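PDB 4EPS: putative fimbrium tip subunit Fim1C from Bacteroides ovatus, which probably forms part of the tip of fimbriae, the filamentous surface appendages that mediate cell adhesion and biofilm formation. Local coordinates for residues V370-P384 with S471-V483. Residues are numbered along the deposited sequence; the frame is centred on the assembly and turned at random.
Sequences VTGYYDANENNKNKP and SSTERNNKNMYIV. With SO4 (sulfate ion), chain G.
Glu474 O takes the backbone N-H of Gly372 in a short, nearly straight bond (2.8 Å, N-H...O 169°), and Thr371 CA adds a CA-H...O contact to the same oxygen. Glu474 N in turn donates to Val370 O at 2.9 Å, so the two bonds bracket Thr371 in a single beta bridge. Having no side chain, Gly372 fits closely between Thr473 and Tyr481: its CA lies a tight 3.4 Å from Thr473 CG2 and also touches Tyr481 CE1.

Farther out, the guanidinium of Arg475 lies flat on one face of the Tyr373 ring, planes 4° apart and Arg475 CZ 3.5 Å from the ring centroid, a cation-pi stack. A bend at chi2 (57°) turns the long arginine chain back over the ring. The edge of the guanidinium still makes bonds: Arg475 NH1 donates to Tyr374 OH at 3.1 Å, while Arg475 NE and NH2 hold a sulfate, probably from the crystallisation liquor, which Thr494 also binds. Tyr481 combines an apolar ring, packed by Pro384 CG at 3.6 Å from Tyr481 CE2, with a hydroxyl that a water links to Asn380 O. Thr371 OG1 accepts from the N-H groups of Tyr373 and Tyr374, closing an ST turn and ST motif that shape the loop where it meets the outermost strand, 469-474, of a three-stranded antiparallel sheet.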
loop_
_atom_site.group_PDB
_atom_site.type_symbol
_atom_site.label_atom_id
_atom_site.label_comp_id
_atom_site.label_asym_id
_atom_site.label_seq_id
_atom_site.Cartn_x
_atom_site.Cartn_y
_atom_site.Cartn_z
ATOM N N VAL A 370 22.992 -26.812 -17.987
ATOM C CA VAL A 370 21.731 -26.537 -18.696
ATOM C C VAL A 370 20.886 -27.834 -18.805
ATOM O O VAL A 370 19.706 -27.761 -19.134
ATOM C CB VAL A 370 21.963 -25.913 -20.106
ATOM C CG1 VAL A 370 22.669 -24.558 -20.010
ATOM C CG2 VAL A 370 22.732 -26.878 -21.025
ATOM N N THR A 371 21.472 -29.023 -18.556
ATOM C CA THR A 371 20.687 -30.251 -18.707
ATOM C C THR A 371 19.516 -30.346 -17.718
ATOM O O THR A 371 19.623 -29.941 -16.565
ATOM C CB THR A 371 21.587 -31.506 -18.598
ATOM O OG1 THR A 371 20.902 -32.615 -19.175
ATOM C CG2 THR A 371 22.050 -31.822 -17.159
ATOM N N GLY A 372 18.407 -30.883 -18.187
ATOM C CA GLY A 372 17.313 -31.218 -17.295
ATOM C C GLY A 372 17.416 -32.690 -16.930
ATOM O O GLY A 372 16.819 -33.144 -15.954
ATOM N N TYR A 373 18.202 -33.452 -17.713
ATOM C CA TYR A 373 18.181 -34.912 -17.634
ATOM C C TYR A 373 19.384 -35.593 -16.972
ATOM O O TYR A 373 19.185 -36.631 -16.326
ATOM C CB TYR A 373 18.005 -35.473 -19.063
ATOM C CG TYR A 373 17.510 -36.909 -19.116
ATOM C CD1 TYR A 373 16.147 -37.201 -19.137
ATOM C CD2 TYR A 373 18.405 -37.972 -19.155
ATOM C CE1 TYR A 373 15.691 -38.520 -19.203
ATOM C CE2 TYR A 373 17.959 -39.294 -19.202
ATOM C CZ TYR A 373 16.603 -39.561 -19.220
ATOM O OH TYR A 373 16.185 -40.872 -19.275
ATOM N N TYR A 374 20.605 -35.086 -17.175
ATOM C CA TYR A 374 21.813 -35.731 -16.671
ATOM C C TYR A 374 22.468 -34.957 -15.540
ATOM O O TYR A 374 23.681 -35.060 -15.376
ATOM C CB TYR A 374 22.827 -35.881 -17.825
ATOM C CG TYR A 374 22.301 -36.684 -18.988
ATOM C CD1 TYR A 374 22.270 -38.079 -18.941
ATOM C CD2 TYR A 374 21.852 -36.057 -20.148
ATOM C CE1 TYR A 374 21.776 -38.826 -20.009
ATOM C CE2 TYR A 374 21.362 -36.795 -21.225
ATOM C CZ TYR A 374 21.339 -38.179 -21.155
ATOM O OH TYR A 374 20.872 -38.912 -22.218
ATOM N N ASP A 375 21.696 -34.189 -14.757
ATOM C CA ASP A 375 22.290 -33.376 -13.693
ATOM C C ASP A 375 22.885 -34.289 -12.598
ATOM O O ASP A 375 22.260 -35.263 -12.210
ATOM C CB ASP A 375 21.269 -32.401 -13.109
ATOM C CG ASP A 375 21.901 -31.371 -12.197
ATOM O OD1 ASP A 375 22.007 -31.644 -10.981
ATOM O OD2 ASP A 375 22.292 -30.296 -12.700
ATOM N N ALA A 376 24.089 -33.956 -12.120
ATOM C CA ALA A 376 24.800 -34.731 -11.102
ATOM C C ALA A 376 24.141 -34.627 -9.718
ATOM O O ALA A 376 24.269 -35.557 -8.935
ATOM C CB ALA A 376 26.243 -34.256 -11.021
ATOM N N ASN A 377 23.433 -33.513 -9.414
ATOM C CA ASN A 377 22.835 -33.336 -8.087
ATOM C C ASN A 377 21.327 -33.549 -8.037
ATOM O O ASN A 377 20.821 -33.906 -6.977
ATOM C CB ASN A 377 23.182 -31.955 -7.527
ATOM C CG ASN A 377 24.673 -31.789 -7.342
ATOM O OD1 ASN A 377 25.365 -32.734 -6.989
ATOM N ND2 ASN A 377 25.207 -30.613 -7.615
ATOM N N GLU A 378 20.605 -33.305 -9.142
ATOM C CA GLU A 378 19.147 -33.450 -9.159
ATOM C C GLU A 378 18.723 -34.406 -10.256
ATOM O O GLU A 378 19.248 -34.330 -11.368
ATOM C CB GLU A 378 18.466 -32.088 -9.350
ATOM C CG GLU A 378 18.702 -31.117 -8.211
ATOM C CD GLU A 378 17.455 -30.324 -7.895
ATOM O OE1 GLU A 378 17.149 -29.380 -8.655
ATOM O OE2 GLU A 378 16.749 -30.689 -6.932
ATOM N N ASN A 379 17.730 -35.255 -9.969
ATOM C CA ASN A 379 17.234 -36.263 -10.908
ATOM C C ASN A 379 16.405 -35.605 -12.042
ATOM O O ASN A 379 16.163 -34.389 -12.024
ATOM C CB ASN A 379 16.450 -37.402 -10.175
ATOM C CG ASN A 379 15.150 -36.998 -9.517
ATOM O OD1 ASN A 379 14.421 -36.112 -9.977
ATOM N ND2 ASN A 379 14.797 -37.694 -8.440
ATOM N N ASN A 380 15.976 -36.407 -13.027
ATOM C CA ASN A 380 15.281 -35.873 -14.197
ATOM C C ASN A 380 13.782 -35.540 -13.944
ATOM O O ASN A 380 13.089 -35.128 -14.876
ATOM C CB ASN A 380 15.449 -36.824 -15.378
ATOM C CG ASN A 380 14.834 -38.182 -15.195
ATOM O OD1 ASN A 380 13.834 -38.355 -14.503
ATOM N ND2 ASN A 380 15.375 -39.157 -15.876
ATOM N N LYS A 381 13.294 -35.713 -12.704
ATOM C CA LYS A 381 11.931 -35.315 -12.333
ATOM C C LYS A 381 11.966 -33.911 -11.692
ATOM O O LYS A 381 11.082 -33.098 -11.937
ATOM C CB LYS A 381 11.294 -36.339 -11.367
ATOM C CG LYS A 381 11.106 -37.731 -11.978
ATOM C CD LYS A 381 10.578 -38.756 -10.969
ATOM C CE LYS A 381 11.663 -39.678 -10.455
ATOM N NZ LYS A 381 11.105 -40.958 -9.938
ATOM N N ASN A 382 13.006 -33.619 -10.907
ATOM C CA ASN A 382 13.167 -32.336 -10.198
ATOM C C ASN A 382 13.893 -31.248 -10.997
ATOM O O ASN A 382 13.461 -30.092 -10.985
ATOM C CB ASN A 382 13.928 -32.565 -8.886
ATOM C CG ASN A 382 13.118 -33.367 -7.902
ATOM O OD1 ASN A 382 11.937 -33.093 -7.667
ATOM N ND2 ASN A 382 13.721 -34.403 -7.357
ATOM N N LYS A 383 15.006 -31.589 -11.640
ATOM C CA LYS A 383 15.817 -30.597 -12.378
ATOM C C LYS A 383 14.971 -29.791 -13.426
ATOM O O LYS A 383 15.081 -28.562 -13.413
ATOM C CB LYS A 383 17.052 -31.251 -13.028
ATOM C CG LYS A 383 17.972 -30.239 -13.744
ATOM C CD LYS A 383 18.761 -29.334 -12.796
ATOM C CE LYS A 383 19.595 -28.292 -13.544
ATOM N NZ LYS A 383 20.703 -28.899 -14.338
ATOM N N PRO A 384 14.080 -30.397 -14.257
ATOM C CA PRO A 384 13.297 -29.576 -15.218
ATOM C C PRO A 384 12.242 -28.674 -14.585
ATOM O O PRO A 384 11.649 -27.867 -15.300
ATOM C CB PRO A 384 12.607 -30.620 -16.101
ATOM C CG PRO A 384 13.409 -31.887 -15.909
ATOM C CD PRO A 384 13.817 -31.837 -14.474
ATOM N N SER A 471 12.280 -24.288 -24.319
ATOM C CA SER A 471 12.907 -23.900 -23.062
ATOM C C SER A 471 14.419 -23.882 -23.308
ATOM O O SER A 471 14.889 -24.373 -24.351
ATOM C CB SER A 471 12.553 -24.843 -21.915
ATOM O OG SER A 471 13.360 -26.011 -21.977
ATOM N N SER A 472 15.174 -23.348 -22.347
ATOM C CA SER A 472 16.634 -23.346 -22.423
ATOM C C SER A 472 17.202 -24.588 -21.698
ATOM O O SER A 472 18.421 -24.695 -21.536
ATOM C CB SER A 472 17.198 -22.069 -21.808
ATOM O OG SER A 472 16.700 -21.902 -20.486
ATOM N N THR A 473 16.319 -25.523 -21.265
ATOM C CA THR A 473 16.713 -26.752 -20.559
ATOM C C THR A 473 17.011 -27.849 -21.599
ATOM O O THR A 473 16.147 -28.203 -22.403
ATOM C CB THR A 473 15.601 -27.144 -19.561
ATOM O OG1 THR A 473 15.321 -25.998 -18.735
ATOM C CG2 THR A 473 16.001 -28.356 -18.687
ATOM N N GLU A 474 18.239 -28.381 -21.574
ATOM C CA GLU A 474 18.667 -29.359 -22.558
ATOM C C GLU A 474 18.290 -30.783 -22.159
ATOM O O GLU A 474 18.405 -31.149 -20.982
ATOM C CB GLU A 474 20.193 -29.253 -22.747
ATOM C CG GLU A 474 20.706 -30.054 -23.935
ATOM C CD GLU A 474 22.208 -30.015 -24.109
ATOM O OE1 GLU A 474 22.923 -30.348 -23.134
ATOM O OE2 GLU A 474 22.671 -29.724 -25.238
ATOM N N ARG A 475 17.847 -31.592 -23.153
ATOM C CA ARG A 475 17.553 -33.013 -22.934
ATOM C C ARG A 475 18.799 -33.830 -23.261
ATOM O O ARG A 475 19.201 -34.674 -22.461
ATOM C CB ARG A 475 16.341 -33.494 -23.762
ATOM C CG ARG A 475 16.163 -35.043 -23.837
ATOM C CD ARG A 475 16.033 -35.712 -22.464
ATOM N NE ARG A 475 15.855 -37.164 -22.589
ATOM C CZ ARG A 475 16.846 -38.035 -22.686
ATOM N NH1 ARG A 475 18.108 -37.621 -22.672
ATOM N NH2 ARG A 475 16.585 -39.334 -22.829
ATOM N N ASN A 476 19.390 -33.612 -24.452
ATOM C CA ASN A 476 20.596 -34.329 -24.922
ATOM C C ASN A 476 21.215 -33.497 -26.057
ATOM O O ASN A 476 20.808 -32.341 -26.256
ATOM C CB ASN A 476 20.273 -35.808 -25.352
ATOM C CG ASN A 476 19.283 -35.993 -26.480
ATOM O OD1 ASN A 476 18.983 -35.074 -27.248
ATOM N ND2 ASN A 476 18.754 -37.203 -26.628
ATOM N N ASN A 477 22.163 -34.064 -26.807
ATOM C CA ASN A 477 22.841 -33.326 -27.887
ATOM C C ASN A 477 21.881 -32.899 -29.017
ATOM O O ASN A 477 22.131 -31.896 -29.676
ATOM C CB ASN A 477 24.000 -34.172 -28.453
ATOM C CG ASN A 477 23.587 -35.496 -29.057
ATOM O OD1 ASN A 477 22.716 -36.199 -28.549
ATOM N ND2 ASN A 477 24.202 -35.862 -30.165
ATOM N N LYS A 478 20.763 -33.609 -29.189
ATOM C CA LYS A 478 19.821 -33.320 -30.274
ATOM C C LYS A 478 18.559 -32.581 -29.854
ATOM O O LYS A 478 17.897 -31.996 -30.726
ATOM C CB LYS A 478 19.369 -34.636 -30.946
ATOM C CG LYS A 478 20.494 -35.526 -31.454
ATOM C CD LYS A 478 19.960 -36.957 -31.537
ATOM C CE LYS A 478 20.974 -37.974 -31.995
ATOM N NZ LYS A 478 20.418 -39.356 -31.951
ATOM N N ASN A 479 18.165 -32.670 -28.557
ATOM C CA ASN A 479 16.873 -32.170 -28.062
ATOM C C ASN A 479 16.942 -31.231 -26.888
ATOM O O ASN A 479 17.785 -31.379 -26.004
ATOM C CB ASN A 479 16.005 -33.369 -27.595
ATOM C CG ASN A 479 15.418 -34.245 -28.683
ATOM O OD1 ASN A 479 15.966 -34.394 -29.770
ATOM N ND2 ASN A 479 14.316 -34.907 -28.389
HETATM N N MSE A 480 15.969 -30.311 -26.842
HETATM C CA MSE A 480 15.689 -29.432 -25.718
HETATM C C MSE A 480 14.423 -29.942 -25.045
HETATM O O MSE A 480 13.649 -30.671 -25.655
HETATM C CB MSE A 480 15.431 -27.958 -26.189
HETATM C CG MSE A 480 16.567 -27.329 -26.996
HETATM SE SE MSE A 480 18.218 -27.308 -26.008
HETATM C CE MSE A 480 17.813 -25.999 -24.686
ATOM N N TYR A 481 14.171 -29.514 -23.817
ATOM C CA TYR A 481 12.864 -29.700 -23.197
ATOM C C TYR A 481 11.918 -28.664 -23.829
ATOM O O TYR A 481 12.321 -27.503 -24.052
ATOM C CB TYR A 481 12.934 -29.476 -21.676
ATOM C CG TYR A 481 13.437 -30.686 -20.924
ATOM C CD1 TYR A 481 14.785 -31.033 -20.940
ATOM C CD2 TYR A 481 12.568 -31.478 -20.176
ATOM C CE1 TYR A 481 15.256 -32.138 -20.231
ATOM C CE2 TYR A 481 13.037 -32.559 -19.425
ATOM C CZ TYR A 481 14.376 -32.903 -19.485
ATOM O OH TYR A 481 14.839 -33.987 -18.787
ATOM N N ILE A 482 10.685 -29.077 -24.127
ATOM C CA ILE A 482 9.655 -28.196 -24.698
ATOM C C ILE A 482 8.443 -28.276 -23.785
ATOM O O ILE A 482 8.165 -29.339 -23.210
ATOM C CB ILE A 482 9.327 -28.580 -26.177
ATOM C CG1 ILE A 482 9.188 -30.148 -26.343
ATOM C CG2 ILE A 482 10.391 -27.953 -27.127
ATOM C CD1 ILE A 482 8.520 -30.665 -27.724
ATOM N N VAL A 483 7.732 -27.166 -23.652
ATOM C CA VAL A 483 6.623 -27.094 -22.724
ATOM C C VAL A 483 5.302 -26.970 -23.475
ATOM O O VAL A 483 5.177 -26.200 -24.430
ATOM C CB VAL A 483 6.831 -25.929 -21.697
ATOM C CG1 VAL A 483 5.607 -25.735 -20.796
ATOM C CG2 VAL A 483 8.073 -26.202 -20.836
HETATM S S SO4 G . 12.964 -39.700 -22.347
HETATM O O1 SO4 G . 11.834 -40.016 -23.229
HETATM O O2 SO4 G . 12.516 -39.780 -20.950
HETATM O O3 SO4 G . 14.081 -40.597 -22.575
HETATM O O4 SO4 G . 13.451 -38.351 -22.611
HETATM O O HOH W 1 21.818 -32.640 -21.734
HETATM O O HOH W 2 13.080 -35.445 -17.608
#